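Local atomic coordinates of ParB domain protein nuclease (Sulfolobus solfataricus, PDB entry 5K5D), a protein that probably acts in archaeal DNA segregation as a ParB-like component related to that of the pNOB8 partition system. Residues A120-A124 and Y173-L177. The protein carries 4 engineered substitutions. Residues are numbered along the deposited sequence; the frame is centred on the assembly and turned at random.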
loop_
_atom_site.group_PDB
_atom_site.type_symbol
_atom_site.label_atom_id
_atom_site.label_comp_id
_atom_site.label_asym_id
_atom_site.label_seq_id
_atom_site.Cartn_x
_atom_site.Cartn_y
_atom_site.Cartn_z
ATOM N N ALA B 120 -5.970 1.383 -0.780
ATOM C CA ALA B 120 -6.957 2.340 -0.277
ATOM C C ALA B 120 -7.256 3.458 -1.280
ATOM O O ALA B 120 -8.398 3.898 -1.410
ATOM C CB ALA B 120 -6.516 2.915 1.064
ATOM N N ASP B 121 -6.218 3.907 -1.980
ATOM C CA ASP B 121 -6.351 4.893 -3.048
ATOM C C ASP B 121 -7.243 4.391 -4.179
ATOM O O ASP B 121 -8.020 5.160 -4.744
ATOM C CB ASP B 121 -4.972 5.252 -3.620
ATOM C CG ASP B 121 -4.196 6.213 -2.732
ATOM O OD1 ASP B 121 -4.559 6.381 -1.547
ATOM O OD2 ASP B 121 -3.211 6.798 -3.224
ATOM N N ARG B 122 -7.119 3.108 -4.519
ATOM C CA ARG B 122 -7.937 2.519 -5.578
ATOM C C ARG B 122 -9.391 2.474 -5.140
ATOM O O ARG B 122 -10.291 2.874 -5.882
ATOM C CB ARG B 122 -7.483 1.099 -5.919
ATOM C CG ARG B 122 -6.021 0.945 -6.308
ATOM C CD ARG B 122 -5.631 1.855 -7.452
ATOM N NE ARG B 122 -4.509 1.306 -8.212
ATOM C CZ ARG B 122 -3.231 1.406 -7.855
ATOM N NH1 ARG B 122 -2.894 2.036 -6.735
ATOM N NH2 ARG B 122 -2.289 0.873 -8.621
ATOM N N ILE B 123 -9.610 1.978 -3.926
ATOM C CA ILE B 123 -10.956 1.848 -3.386
ATOM C C ILE B 123 -11.643 3.209 -3.285
ATOM O O ILE B 123 -12.860 3.317 -3.440
ATOM C CB ILE B 123 -10.943 1.175 -1.997
ATOM C CG1 ILE B 123 -10.454 -0.272 -2.107
ATOM C CG2 ILE B 123 -12.322 1.229 -1.360
ATOM C CD1 ILE B 123 -11.354 -1.156 -2.922
ATOM N N ALA B 124 -10.856 4.249 -3.030
ATOM C CA ALA B 124 -11.397 5.598 -2.906
ATOM C C ALA B 124 -11.978 6.072 -4.232
ATOM O O ALA B 124 -13.073 6.630 -4.273
ATOM C CB ALA B 124 -10.325 6.560 -2.417
ATOM N N TYR B 173 -10.852 8.487 4.248
ATOM C CA TYR B 173 -9.708 7.628 3.950
ATOM C C TYR B 173 -9.409 6.677 5.108
ATOM O O TYR B 173 -9.134 5.497 4.899
ATOM C CB TYR B 173 -8.465 8.461 3.629
ATOM C CG TYR B 173 -7.360 7.670 2.963
ATOM C CD1 TYR B 173 -6.321 7.120 3.705
ATOM C CD2 TYR B 173 -7.357 7.471 1.588
ATOM C CE1 TYR B 173 -5.308 6.396 3.093
ATOM C CE2 TYR B 173 -6.354 6.748 0.967
ATOM C CZ TYR B 173 -5.334 6.214 1.723
ATOM O OH TYR B 173 -4.341 5.497 1.098
ATOM N N GLU B 174 -9.461 7.197 6.329
ATOM C CA GLU B 174 -9.208 6.382 7.509
ATOM C C GLU B 174 -10.267 5.298 7.683
ATOM O O GLU B 174 -9.954 4.170 8.066
ATOM C CB GLU B 174 -9.145 7.253 8.763
ATOM C CG GLU B 174 -8.877 6.476 10.035
ATOM C CD GLU B 174 -8.944 7.352 11.269
ATOM O OE1 GLU B 174 -9.560 6.927 12.271
ATOM O OE2 GLU B 174 -8.382 8.467 11.236
ATOM N N ARG B 175 -11.521 5.642 7.411
ATOM C CA ARG B 175 -12.608 4.682 7.551
ATOM C C ARG B 175 -12.423 3.570 6.533
ATOM O O ARG B 175 -12.721 2.405 6.801
ATOM C CB ARG B 175 -13.967 5.361 7.366
ATOM C CG ARG B 175 -14.628 5.092 6.021
ATOM C CD ARG B 175 -15.963 5.819 5.896
ATOM N NE ARG B 175 -15.837 7.245 6.185
ATOM C CZ ARG B 175 -16.533 8.200 5.576
ATOM N NH1 ARG B 175 -17.407 7.884 4.630
ATOM N NH2 ARG B 175 -16.353 9.470 5.910
ATOM N N ILE B 176 -11.922 3.942 5.360
ATOM C CA ILE B 176 -11.635 2.976 4.311
ATOM C C ILE B 176 -10.571 1.984 4.770
ATOM O O ILE B 176 -10.689 0.783 4.534
ATOM C CB ILE B 176 -11.181 3.676 3.022
ATOM C CG1 ILE B 176 -12.360 4.422 2.396
ATOM C CG2 ILE B 176 -10.599 2.670 2.051
ATOM C CD1 ILE B 176 -12.091 4.940 1.007
ATOM N N LEU B 177 -9.539 2.495 5.437
ATOM C CA LEU B 177 -8.494 1.652 5.999
ATOM C C LEU B 177 -9.082 0.635 6.961
ATOM O O LEU B 177 -8.789 -0.559 6.873
ATOM C CB LEU B 177 -7.458 2.496 6.735
ATOM C CG LEU B 177 -6.745 3.549 5.895
ATOM C CD1 LEU B 177 -5.748 4.331 6.747
ATOM C CD2 LEU B 177 -6.064 2.884 4.713
#
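Asp-121 takes the phenol of Tyr-173 in a bond that runs from helix 170-180 to helix 109-128: Tyr-173 OH donates to Asp-121 OD1 over 2.8 Å. The hydroxyl meets this oxygen on its anti side, 34° out of the carboxylate plane, and the carboxylate and ring are turned steeply against each other, with OD1 near the ring plane at its edge. OD1 has a further hydrogen bond outside the two segments, and a salt bridge from Arg-199 to OD2 holds the carboxylate from its other oxygen. On Tyr-173, CG lies anti to the backbone N (chi1 -165°), an arrangement that swings the ring across toward helix 109-128 although its CB does not point there. Ala-120 CB packs against the same end of the ring, 3.6 Å from Tyr-173 CZ. A phenylalanine in place of Tyr-173 would probably keep much of this packing but take one of the donors from Asp-121 OD1 and with it this polar link between the helices.

Beside the ring, Leu-177 brings CD2 to 3.7 Å from Ala-120 CB. Ile-176 reaches across with two branches: its CG2 lies 4.1 Å from Ile-123 CG2, while CD1, at the end of the extended branch, stops 4.0 Å from Ala-124 CA. At Ala-124 the isoleucine thus reaches the backbone itself; Ala-120 offers its methyl to Tyr-173, Ile-176 and Leu-177. The segment axes pass 10.0 Å apart at 114°. This is buried helix-helix packing: strand 167-169 adds Ile-168 against Tyr-173 and Ile-176, and helix 189-201 brings Arg-199 and Ile-200 against the tyrosine.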